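Local coordinates for protein trehalose monomycolate exporter MmpL3 (Mycobacterium tuberculosis, PDB 7NVH) that exports the mycolic acid carrier trehalose monomycolate across the mycobacterial inner membrane, probably as a proton-driven RND-type transporter, at residues I69-Q74 against T128-P133; T160-G165 against Q437-K442; A289-A294 against V572-A577; G579-P584 against W732-A737. One frame throughout, in Å; residues are numbered along the deposited sequence.

The four contacts fall into two groups at opposite sides of the chain's centre. Contacts 1 and 2 lie in the probably periplasmic porter region, with centres about 8 Å apart. They share one antiparallel sheet, in which strands 70-74 and 162-164 are neighbours. Contact 3 lies in the probable transmembrane bundle and contact 4 at its far end. Their centres are about 14 Å apart, and helices 559-577 and 582-607, which follow each other in the chain, join them. Contacts 1 and 3 have centres about 55 Å apart. Along the chain, contact 1 closes before contact 2 opens, and contact 3 before contact 4. Contacts 2 and 3 alternate, and each has one segment in each MMPL range.

Contact 1: I69-Q74 against T128-P133; sequences IVAIFQ and TFVSIP
V70 meets the ring of F129 beside it. The two side chains point the same way, and V70 CB lies 3.6 Å from F129 CD1. V70 CG1 sits near both CD1 and CE1 of that ring. F129 CG stands between its own backbone N and carbonyl carbon (chi1 78°), which sets the ring alongside V70. On this face I72 CG1 also packs on F129 CB. The other face carries A71, F73, T128 and V130. There V130 CG2 reaches the edge of the F73 ring, in its plane, at 3.9 Å from F73 CE1. At the end of the pairing, I69 CB and I132 CB are 4.0 Å apart.

Backbone bonds hold these side chains in register. A71 N bonds to V130 O at 3.1 Å, and the return bond from V130 N to A71 O is weak. F73 and T128 bond to each other in both directions, with T128 N to F73 O at 3.0 Å. I132 N bonds to I69 O at 2.9 Å.

Further out, F440 and Y447 meet the F129 ring edge-to-face. W86, V90 and L94 of helix 84-94 pack on F73. T128 OG1 bonds to M120 O. The strands are antiparallel at 154° and form the centre of a four-stranded sheet backed by helices, consistent with the porter subdomains of RND transporters.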
# COMPACT_ATOMS: atom_id res chain seq x y z
N ILE A 69 4.30 20.96 -16.91
CA ILE A 69 4.67 20.33 -18.18
C ILE A 69 5.87 21.06 -18.74
O ILE A 69 5.87 22.29 -18.84
CB ILE A 69 3.51 20.36 -19.20
CG1 ILE A 69 2.27 19.67 -18.65
CG2 ILE A 69 3.94 19.71 -20.50
CD1 ILE A 69 1.07 19.80 -19.55
N VAL A 70 6.90 20.31 -19.12
CA VAL A 70 7.99 20.82 -19.94
C VAL A 70 8.09 19.94 -21.17
O VAL A 70 8.16 18.71 -21.06
CB VAL A 70 9.32 20.88 -19.17
CG1 VAL A 70 9.24 21.92 -18.07
CG2 VAL A 70 9.67 19.54 -18.57
N ALA A 71 8.06 20.57 -22.34
CA ALA A 71 8.04 19.86 -23.62
C ALA A 71 9.35 20.16 -24.34
O ALA A 71 9.59 21.29 -24.75
CB ALA A 71 6.84 20.28 -24.45
N ILE A 72 10.17 19.13 -24.52
CA ILE A 72 11.51 19.29 -25.06
C ILE A 72 11.45 19.17 -26.57
O ILE A 72 11.03 18.13 -27.10
CB ILE A 72 12.47 18.26 -24.47
CG1 ILE A 72 12.60 18.45 -22.96
CG2 ILE A 72 13.83 18.38 -25.11
CD1 ILE A 72 13.32 17.32 -22.28
N PHE A 73 11.87 20.21 -27.27
CA PHE A 73 11.86 20.24 -28.72
C PHE A 73 13.28 20.07 -29.26
O PHE A 73 14.24 20.57 -28.67
CB PHE A 73 11.25 21.55 -29.23
CG PHE A 73 9.78 21.66 -28.97
CD1 PHE A 73 9.31 22.32 -27.85
CD2 PHE A 73 8.87 21.09 -29.84
CE1 PHE A 73 7.96 22.41 -27.61
CE2 PHE A 73 7.52 21.18 -29.60
CZ PHE A 73 7.07 21.84 -28.48
N GLN A 74 13.40 19.36 -30.37
CA GLN A 74 14.69 19.02 -30.95
C GLN A 74 14.82 19.62 -32.34
O GLN A 74 13.83 19.72 -33.08
CB GLN A 74 14.87 17.49 -31.00
CG GLN A 74 16.07 17.01 -31.79
CD GLN A 74 16.56 15.65 -31.34
OE1 GLN A 74 15.88 14.95 -30.59
NE2 GLN A 74 17.75 15.27 -31.79
N THR A 128 15.54 22.55 -26.85
CA THR A 128 14.88 23.63 -26.13
C THR A 128 13.58 23.09 -25.57
O THR A 128 13.04 22.09 -26.04
CB THR A 128 14.62 24.84 -27.03
OG1 THR A 128 13.94 25.85 -26.29
CG2 THR A 128 13.77 24.44 -28.22
N PHE A 129 13.07 23.77 -24.55
CA PHE A 129 11.83 23.35 -23.92
C PHE A 129 10.99 24.57 -23.57
O PHE A 129 11.51 25.67 -23.40
CB PHE A 129 12.09 22.50 -22.67
CG PHE A 129 12.48 23.29 -21.46
CD1 PHE A 129 11.60 23.44 -20.41
CD2 PHE A 129 13.72 23.88 -21.37
CE1 PHE A 129 11.95 24.16 -19.29
CE2 PHE A 129 14.08 24.60 -20.26
CZ PHE A 129 13.20 24.74 -19.22
N VAL A 130 9.69 24.35 -23.48
CA VAL A 130 8.75 25.37 -23.03
C VAL A 130 7.96 24.79 -21.87
O VAL A 130 7.75 23.57 -21.78
CB VAL A 130 7.80 25.83 -24.16
CG1 VAL A 130 8.60 26.42 -25.30
CG2 VAL A 130 6.95 24.67 -24.65
N SER A 131 7.53 25.66 -20.97
CA SER A 131 6.77 25.26 -19.80
C SER A 131 5.30 25.60 -20.03
O SER A 131 4.97 26.75 -20.32
CB SER A 131 7.29 25.97 -18.55
OG SER A 131 6.58 25.55 -17.40
N ILE A 132 4.44 24.60 -19.90
CA ILE A 132 3.00 24.80 -20.08
C ILE A 132 2.32 24.75 -18.72
O ILE A 132 2.16 23.66 -18.15
CB ILE A 132 2.40 23.76 -21.04
CG1 ILE A 132 2.95 23.93 -22.46
CG2 ILE A 132 0.89 23.88 -21.06
CD1 ILE A 132 4.16 23.09 -22.75
N PRO A 133 1.92 25.89 -18.16
CA PRO A 133 1.10 25.85 -16.94
C PRO A 133 -0.28 25.29 -17.23
O PRO A 133 -0.82 25.44 -18.33
CB PRO A 133 1.03 27.33 -16.53
CG PRO A 133 2.21 27.96 -17.19
CD PRO A 133 2.33 27.25 -18.50

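Contact 2: T160-G165 against Q437-K442; sequences TVKLAG and QEEFDK. With AV0 (Lauryl Maltose Neopentyl Glycol), chain B.
The amide of Q437 is the flat group that bridges this contact. Its OE1 takes a weak hydrogen bond from G165 N at 3.4 Å, with an N-H...O angle of 146°. The same amide touches an alkyl chain of the bound lauryl maltose neopentyl glycol, where Q437 OE1 is 3.3 Å from AV0 CBB. Q437 NE2 also lies close to this carbon. The F440 ring meets the same chain obliquely, with F440 CE2 4.0 Å from AV0 CAX. The Q437 side chain leaves with CG anti to the backbone N and then bends at chi2 (86°). This brings its amide to G165, although its CB does not point there.

Strand 162-164 is an outermost strand of the four-stranded sheet. It runs at 85° to the helical segment 437-442, part of helix 434-443. The strand comes from the N-terminal MMPL half and the helix from the C-terminal half. The contact therefore joins the two halves in the probably periplasmic region, at a detergent pocket that includes G165 and Q437. An alkyl chain in this place is consistent with a site that can accept lipid.

A164 points at the helix, and its CB lies 4.0 Å from Q437 CA. The CB atoms of A164 and F440 are a little farther apart. G165 follows directly and is the N-cap of helix 166-174.

Toward the other end of the strand, K162 is modelled in two conformers. In one of them K162 CD passes 3.8 Å from E439 OE1, while K162 NZ stays 5.8 Å from E439 OE1. A weak hydrogen bond from K162 NZ to T160 O in this conformer is tentative.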
# COMPACT_ATOMS: atom_id res chain seq x y z
N THR A 160 7.60 14.35 -32.38
CA THR A 160 8.99 14.46 -31.95
C THR A 160 9.11 14.97 -30.53
O THR A 160 10.09 14.65 -29.84
CB THR A 160 9.75 15.38 -32.91
OG1 THR A 160 9.47 15.00 -34.26
CG2 THR A 160 11.25 15.27 -32.68
N VAL A 161 8.14 15.75 -30.06
CA VAL A 161 8.25 16.38 -28.75
C VAL A 161 8.30 15.33 -27.65
O VAL A 161 7.73 14.23 -27.77
CB VAL A 161 7.08 17.36 -28.53
CG1 VAL A 161 5.80 16.61 -28.21
CG2 VAL A 161 7.41 18.34 -27.43
N LYS A 162 9.01 15.65 -26.57
CA LYS A 162 9.13 14.78 -25.41
C LYS A 162 8.61 15.53 -24.19
O LYS A 162 9.12 16.60 -23.85
CB LYS A 162 10.58 14.34 -25.19
CG LYS A 162 11.48 14.56 -26.39
CD LYS A 162 12.45 13.41 -26.57
CE LYS A 162 12.97 13.36 -28.00
NZ LYS A 162 12.25 12.34 -28.81
N LEU A 163 7.61 14.96 -23.53
CA LEU A 163 6.98 15.60 -22.39
C LEU A 163 7.61 15.13 -21.09
O LEU A 163 7.91 13.94 -20.92
CB LEU A 163 5.48 15.31 -22.38
CG LEU A 163 4.79 15.34 -23.74
CD1 LEU A 163 3.34 14.92 -23.60
CD2 LEU A 163 4.88 16.73 -24.35
N ALA A 164 7.81 16.07 -20.18
CA ALA A 164 8.33 15.78 -18.85
C ALA A 164 7.73 16.79 -17.88
O ALA A 164 7.03 17.72 -18.28
CB ALA A 164 9.86 15.84 -18.82
N GLY A 165 8.00 16.58 -16.60
CA GLY A 165 7.52 17.51 -15.60
C GLY A 165 6.71 16.84 -14.52
O GLY A 165 6.71 15.61 -14.40
N GLN A 437 12.24 12.42 -18.46
CA GLN A 437 12.60 13.28 -17.34
C GLN A 437 14.10 13.26 -17.08
O GLN A 437 14.69 14.31 -16.78
CB GLN A 437 11.84 12.85 -16.08
CG GLN A 437 12.16 13.70 -14.87
CD GLN A 437 11.30 14.93 -14.79
OE1 GLN A 437 10.09 14.85 -14.63
NE2 GLN A 437 11.93 16.10 -14.90
N GLU A 438 14.73 12.10 -17.19
CA GLU A 438 16.17 12.01 -16.99
C GLU A 438 16.93 12.76 -18.08
O GLU A 438 17.94 13.42 -17.80
CB GLU A 438 16.61 10.55 -16.94
CG GLU A 438 16.27 9.85 -15.64
CD GLU A 438 16.34 8.34 -15.77
OE1 GLU A 438 16.69 7.84 -16.86
OE2 GLU A 438 16.04 7.64 -14.77
N GLU A 439 16.46 12.68 -19.32
CA GLU A 439 17.08 13.45 -20.39
C GLU A 439 16.90 14.94 -20.16
O GLU A 439 17.81 15.73 -20.44
CB GLU A 439 16.49 13.05 -21.74
CG GLU A 439 17.38 13.38 -22.92
CD GLU A 439 16.63 13.41 -24.23
OE1 GLU A 439 15.44 13.81 -24.23
OE2 GLU A 439 17.22 13.05 -25.27
N PHE A 440 15.74 15.35 -19.65
CA PHE A 440 15.53 16.75 -19.30
C PHE A 440 16.52 17.19 -18.23
O PHE A 440 17.11 18.27 -18.32
CB PHE A 440 14.10 16.97 -18.82
CG PHE A 440 13.84 18.37 -18.33
CD1 PHE A 440 13.85 19.43 -19.21
CD2 PHE A 440 13.59 18.61 -17.00
CE1 PHE A 440 13.62 20.71 -18.76
CE2 PHE A 440 13.36 19.89 -16.55
CZ PHE A 440 13.37 20.94 -17.43
N ASP A 441 16.69 16.37 -17.19
CA ASP A 441 17.62 16.72 -16.12
C ASP A 441 19.05 16.82 -16.64
O ASP A 441 19.80 17.71 -16.23
CB ASP A 441 17.53 15.70 -15.00
CG ASP A 441 16.19 15.72 -14.30
OD1 ASP A 441 15.51 16.76 -14.37
OD2 ASP A 441 15.81 14.69 -13.70
N LYS A 442 19.44 15.91 -17.52
CA LYS A 442 20.78 15.95 -18.08
C LYS A 442 20.98 17.19 -18.95
O LYS A 442 22.02 17.85 -18.87
CB LYS A 442 21.06 14.68 -18.88
CG LYS A 442 22.20 14.79 -19.87
CD LYS A 442 22.39 13.50 -20.64
CE LYS A 442 21.61 13.52 -21.95
NZ LYS A 442 22.29 14.35 -22.97
C1 AV0 B . 2.71 16.19 -4.64
O1 AV0 B . 3.54 15.16 -5.03
C2 AV0 B . 1.62 15.68 -3.72
O2 AV0 B . 0.85 14.70 -4.41
C3 AV0 B . 0.72 16.79 -3.27
O3 AV0 B . -0.15 16.25 -2.23
C4 AV0 B . 1.44 17.97 -2.73
O4 AV0 B . 0.53 19.13 -2.73
C5 AV0 B . 2.67 18.38 -3.55
O5 AV0 B . 3.51 17.23 -3.96
C6 AV0 B . 3.50 19.31 -2.73
O6 AV0 B . 4.83 18.84 -2.71
CAA AV0 B . -0.65 5.12 -7.61
CAB AV0 B . 10.43 21.07 -13.91
OAI AV0 B . -0.45 16.67 0.48
OAJ AV0 B . 16.12 18.08 -7.48
OAL AV0 B . 11.88 12.53 -3.32
OAN AV0 B . 12.00 17.49 -6.33
OAP AV0 B . 9.51 16.99 -7.53
OAQ AV0 B . 0.71 21.17 1.56
OAR AV0 B . 17.26 16.05 -5.01
OAS AV0 B . -2.48 20.41 0.00
OAT AV0 B . 16.71 13.34 -4.21
OAU AV0 B . 0.73 21.55 -1.32
OAV AV0 B . 14.00 12.69 -4.31
CAW AV0 B . -0.22 6.56 -7.81
CAX AV0 B . 10.27 19.51 -13.96
CAY AV0 B . -0.52 7.36 -6.55
CAZ AV0 B . 9.86 18.99 -12.56
CBA AV0 B . 0.21 8.70 -6.62
CBB AV0 B . 9.77 17.45 -12.61
CBC AV0 B . 1.70 8.46 -6.91
CBD AV0 B . 9.52 16.87 -11.17
CBE AV0 B . 2.52 9.76 -6.61
CBF AV0 B . 8.97 15.44 -11.30
CBG AV0 B . 1.93 10.96 -7.46
CBH AV0 B . 8.61 14.88 -9.87
CBI AV0 B . 2.23 12.31 -6.71
CBJ AV0 B . 7.24 14.15 -9.94
CBK AV0 B . 3.51 13.01 -7.35
CBL AV0 B . 6.81 13.68 -8.50
CBM AV0 B . -0.90 17.89 1.02
CBN AV0 B . 16.05 16.68 -7.67
CBP AV0 B . 11.22 13.77 -3.28
CBQ AV0 B . 4.69 13.05 -6.29
CBR AV0 B . 5.77 14.69 -7.93
CBS AV0 B . 4.65 15.62 -5.82
CBT AV0 B . 6.87 14.32 -5.61
OBV AV0 B . 7.73 15.41 -6.02
OBX AV0 B . 9.48 14.43 -4.81
OBY AV0 B . 0.82 18.81 -0.42
OBZ AV0 B . 14.20 15.27 -6.99
OCB AV0 B . 13.13 15.30 -4.92
CCC AV0 B . 0.19 18.92 0.91
CCD AV0 B . 15.35 16.04 -6.49
CCF AV0 B . 10.94 14.24 -4.68
CCH AV0 B . 11.31 16.20 -6.21
CCJ AV0 B . 9.09 15.12 -6.05
CCL AV0 B . 9.86 16.43 -6.25
CCM AV0 B . 5.49 14.41 -6.42
CCN AV0 B . -0.38 20.31 1.19
CCO AV0 B . 16.35 15.18 -5.72
CCQ AV0 B . 11.71 15.54 -4.94
CCR AV0 B . -0.08 19.28 -1.48
CCS AV0 B . 13.57 14.46 -5.92
CCT AV0 B . -1.11 20.94 0.06
CCU AV0 B . 15.71 14.28 -4.73
CCV AV0 B . -0.46 20.74 -1.26
CCW AV0 B . 14.61 13.51 -5.33

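Contact 3: A289-A294 against V572-A577; sequences AVLIVA and VLMFLA
Helices 289-294 and 572-577 run nearly antiparallel at 171°, with axes 10.2 Å apart at closest approach, and L291 and L573 have the nearest CA atoms. The side chains that meet here are apolar. L573 points at the other helix and reaches between V290 and A294, which are one turn apart. Its CD1 branch lies 3.6 Å from A294 CB and also touches the backbone at V290 O. Its other branch, CD2, meets V290 CG2 at 3.7 Å. L291 slides past L573 in the opposite direction, with L291 CD2 3.7 Å from L573 CB. L291 CD1 reaches on to M574, and these two side chains cross at about a right angle. M574 CG lies 3.5 Å from L291 CD1, with M574 SD a little farther off.

The pair joins helix 270-297 of the N-terminal half to helix 559-577 of the C-terminal half, probably within the membrane bundle. R283 bonds to the carbonyl oxygens of L576 and A577. L291 also packs on D640 and V643 of helix 624-654, while M574 packs on P584, A587 and T588 of helix 582-607.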
# COMPACT_ATOMS: atom_id res chain seq x y z
N ALA A 289 -10.53 -12.75 9.94
CA ALA A 289 -10.90 -11.42 9.45
C ALA A 289 -10.80 -10.37 10.54
O ALA A 289 -10.27 -9.28 10.32
CB ALA A 289 -12.30 -11.46 8.86
N VAL A 290 -11.32 -10.68 11.74
CA VAL A 290 -11.23 -9.70 12.81
C VAL A 290 -9.79 -9.52 13.26
O VAL A 290 -9.41 -8.45 13.74
CB VAL A 290 -12.15 -10.06 13.99
CG1 VAL A 290 -13.57 -10.28 13.50
CG2 VAL A 290 -11.64 -11.28 14.72
N LEU A 291 -8.95 -10.54 13.07
CA LEU A 291 -7.53 -10.38 13.36
C LEU A 291 -6.87 -9.42 12.38
O LEU A 291 -6.05 -8.59 12.78
CB LEU A 291 -6.82 -11.73 13.33
CG LEU A 291 -6.74 -12.43 14.68
CD1 LEU A 291 -5.99 -13.71 14.50
CD2 LEU A 291 -6.06 -11.55 15.70
N ILE A 292 -7.22 -9.52 11.10
CA ILE A 292 -6.72 -8.54 10.14
C ILE A 292 -7.19 -7.15 10.51
O ILE A 292 -6.43 -6.18 10.46
CB ILE A 292 -7.14 -8.89 8.70
CG1 ILE A 292 -6.30 -10.03 8.16
CG2 ILE A 292 -6.97 -7.69 7.81
CD1 ILE A 292 -6.60 -10.33 6.72
N VAL A 293 -8.47 -7.02 10.87
CA VAL A 293 -9.00 -5.72 11.25
C VAL A 293 -8.23 -5.15 12.43
O VAL A 293 -7.87 -3.97 12.44
CB VAL A 293 -10.51 -5.82 11.55
CG1 VAL A 293 -11.00 -4.56 12.23
CG2 VAL A 293 -11.28 -6.06 10.27
N ALA A 294 -7.96 -5.98 13.44
CA ALA A 294 -7.20 -5.52 14.59
C ALA A 294 -5.78 -5.12 14.21
O ALA A 294 -5.24 -4.14 14.73
CB ALA A 294 -7.18 -6.60 15.67
N VAL A 572 -5.54 -10.68 22.51
CA VAL A 572 -6.85 -10.97 23.08
C VAL A 572 -7.72 -11.72 22.07
O VAL A 572 -8.43 -12.67 22.42
CB VAL A 572 -7.52 -9.68 23.55
CG1 VAL A 572 -8.93 -9.96 24.05
CG2 VAL A 572 -6.69 -9.02 24.64
N LEU A 573 -7.68 -11.30 20.80
CA LEU A 573 -8.50 -11.96 19.79
C LEU A 573 -8.07 -13.41 19.58
O LEU A 573 -8.91 -14.29 19.39
CB LEU A 573 -8.45 -11.19 18.48
CG LEU A 573 -9.50 -10.08 18.38
CD1 LEU A 573 -9.19 -9.16 17.21
CD2 LEU A 573 -10.89 -10.66 18.26
N MET A 574 -6.76 -13.67 19.61
CA MET A 574 -6.27 -15.03 19.48
C MET A 574 -6.47 -15.85 20.74
O MET A 574 -6.49 -17.08 20.67
CB MET A 574 -4.80 -15.00 19.07
CG MET A 574 -4.61 -14.58 17.63
SD MET A 574 -2.97 -14.89 16.94
CE MET A 574 -1.96 -14.58 18.37
N PHE A 575 -6.61 -15.20 21.90
CA PHE A 575 -7.08 -15.92 23.08
C PHE A 575 -8.54 -16.32 22.93
O PHE A 575 -8.96 -17.38 23.40
CB PHE A 575 -6.90 -15.07 24.33
CG PHE A 575 -7.87 -15.41 25.42
CD1 PHE A 575 -7.74 -16.58 26.15
CD2 PHE A 575 -8.93 -14.58 25.70
CE1 PHE A 575 -8.63 -16.90 27.14
CE2 PHE A 575 -9.83 -14.89 26.70
CZ PHE A 575 -9.68 -16.05 27.41
N LEU A 576 -9.35 -15.45 22.31
CA LEU A 576 -10.74 -15.81 22.07
C LEU A 576 -10.86 -16.93 21.04
O LEU A 576 -11.69 -17.83 21.19
CB LEU A 576 -11.54 -14.59 21.62
CG LEU A 576 -11.58 -13.44 22.63
CD1 LEU A 576 -12.14 -12.19 21.97
CD2 LEU A 576 -12.41 -13.82 23.84
N ALA A 577 -10.03 -16.90 20.00
CA ALA A 577 -10.06 -17.94 18.98
C ALA A 577 -9.55 -19.27 19.53
O ALA A 577 -10.18 -20.31 19.36
CB ALA A 577 -9.25 -17.51 17.76

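Contact 4: G579-P584 against W732-A737; sequences GSVVLP and WAPRWA
This contact joins the link between two probable transmembrane helices to the start of a C-terminal helix. The segment 579-584 runs from the connection after helix 559-577 into helix 582-607. Residues 732-734 lead into helix 735-744, with P734 at the N-cap position. The two connections meet at S580 and A733, whose CA atoms are 4.3 Å apart. In this RND-type fold the contact lies at the end of the membrane bundle far from the periplasmic region, probably on the cytoplasmic side.

One backbone hydrogen bond spans the pair. V581 N donates to W732 O at 2.9 Å, with an N-H...O angle of 170°.

Van der Waals contacts lie around this bond. A733 points at the other segment and sets its CB 3.5 Å from the backbone oxygen G579 O and close to S580 CA. V581 also points across. The V581 and P734 side chains cross at about a right angle, and V581 CG2, anti to the carbonyl carbon, lies 3.6 Å from P734 CD. The same branch lies near A733 CA. The W732 ring is on the surface. It meets V581 obliquely, with V581 CB 4.5 Å from W732 CE3. P734 N lies over one face of the W732 ring, offset toward its rim. P734 CB lies over one face of the W736 ring, as does A737 CB, both offset toward the rim.

V582 touches L726 of helix 694-726. S580 turns its hydroxyl to C730 O, a hydrogen bond just before the second segment. Its CB stays beside the W732 backbone, with S580 CB 3.7 Å from W732 O.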
# COMPACT_ATOMS: atom_id res chain seq x y z
N GLY A 579 -8.83 -21.18 22.89
CA GLY A 579 -9.14 -21.04 24.30
C GLY A 579 -7.94 -21.33 25.18
O GLY A 579 -8.00 -22.20 26.06
N SER A 580 -6.85 -20.60 24.96
CA SER A 580 -5.62 -20.77 25.71
C SER A 580 -4.85 -19.46 25.68
O SER A 580 -5.09 -18.60 24.83
CB SER A 580 -4.77 -21.90 25.13
OG SER A 580 -4.06 -21.47 23.98
N VAL A 581 -3.93 -19.31 26.63
CA VAL A 581 -3.16 -18.08 26.76
C VAL A 581 -1.80 -18.20 26.08
O VAL A 581 -1.31 -17.24 25.50
CB VAL A 581 -3.01 -17.73 28.25
CG1 VAL A 581 -2.10 -16.53 28.43
CG2 VAL A 581 -4.37 -17.45 28.86
N VAL A 582 -1.18 -19.38 26.15
CA VAL A 582 0.17 -19.55 25.63
C VAL A 582 0.20 -19.44 24.11
O VAL A 582 1.13 -18.87 23.53
CB VAL A 582 0.76 -20.88 26.12
CG1 VAL A 582 2.23 -20.97 25.77
CG2 VAL A 582 0.55 -21.02 27.62
N LEU A 583 -0.81 -20.00 23.45
CA LEU A 583 -0.84 -19.97 21.99
C LEU A 583 -0.87 -18.56 21.41
O LEU A 583 -0.19 -18.33 20.40
CB LEU A 583 -2.03 -20.80 21.48
CG LEU A 583 -1.87 -22.32 21.57
CD1 LEU A 583 -3.17 -23.00 21.18
CD2 LEU A 583 -0.74 -22.78 20.68
N PRO A 584 -1.64 -17.60 21.95
CA PRO A 584 -1.51 -16.23 21.44
C PRO A 584 -0.10 -15.68 21.52
O PRO A 584 0.36 -15.03 20.57
CB PRO A 584 -2.48 -15.43 22.32
CG PRO A 584 -3.43 -16.40 22.86
CD PRO A 584 -2.85 -17.77 22.77
N TRP A 732 -3.54 -24.17 27.91
CA TRP A 732 -3.85 -23.69 29.24
C TRP A 732 -4.39 -22.27 29.17
O TRP A 732 -3.72 -21.37 28.64
CB TRP A 732 -2.61 -23.74 30.14
CG TRP A 732 -2.88 -23.25 31.52
CD1 TRP A 732 -3.39 -23.98 32.55
CD2 TRP A 732 -2.67 -21.93 32.02
NE1 TRP A 732 -3.51 -23.19 33.67
CE2 TRP A 732 -3.07 -21.93 33.37
CE3 TRP A 732 -2.18 -20.75 31.46
CZ2 TRP A 732 -3.00 -20.78 34.17
CZ3 TRP A 732 -2.11 -19.62 32.25
CH2 TRP A 732 -2.51 -19.64 33.59
N ALA A 733 -5.59 -22.07 29.71
CA ALA A 733 -6.17 -20.77 29.97
C ALA A 733 -6.78 -20.85 31.36
O ALA A 733 -7.32 -21.91 31.73
CB ALA A 733 -7.23 -20.37 28.95
N PRO A 734 -6.72 -19.78 32.15
CA PRO A 734 -7.30 -19.82 33.49
C PRO A 734 -8.79 -20.10 33.44
O PRO A 734 -9.44 -20.00 32.40
CB PRO A 734 -7.01 -18.42 34.05
CG PRO A 734 -5.87 -17.93 33.25
CD PRO A 734 -6.05 -18.50 31.88
N ARG A 735 -9.34 -20.48 34.60
CA ARG A 735 -10.76 -20.81 34.65
C ARG A 735 -11.61 -19.57 34.38
O ARG A 735 -12.62 -19.65 33.69
CB ARG A 735 -11.12 -21.44 35.99
CG ARG A 735 -12.44 -22.19 35.95
CD ARG A 735 -12.67 -22.99 37.22
NE ARG A 735 -11.86 -24.20 37.25
CZ ARG A 735 -11.78 -25.02 38.30
NH1 ARG A 735 -12.47 -24.75 39.40
NH2 ARG A 735 -11.02 -26.10 38.24
N TRP A 736 -11.21 -18.42 34.93
CA TRP A 736 -11.95 -17.20 34.65
C TRP A 736 -11.86 -16.81 33.18
O TRP A 736 -12.81 -16.24 32.63
CB TRP A 736 -11.48 -16.05 35.55
CG TRP A 736 -10.05 -15.64 35.36
CD1 TRP A 736 -8.98 -16.01 36.13
CD2 TRP A 736 -9.53 -14.76 34.36
NE1 TRP A 736 -7.84 -15.42 35.66
CE2 TRP A 736 -8.14 -14.65 34.57
CE3 TRP A 736 -10.10 -14.05 33.30
CZ2 TRP A 736 -7.32 -13.87 33.77
CZ3 TRP A 736 -9.29 -13.28 32.50
CH2 TRP A 736 -7.91 -13.19 32.74
N ALA A 737 -10.73 -17.11 32.54
CA ALA A 737 -10.58 -16.79 31.12
C ALA A 737 -11.53 -17.61 30.26
O ALA A 737 -12.18 -17.07 29.35
CB ALA A 737 -9.13 -17.01 30.69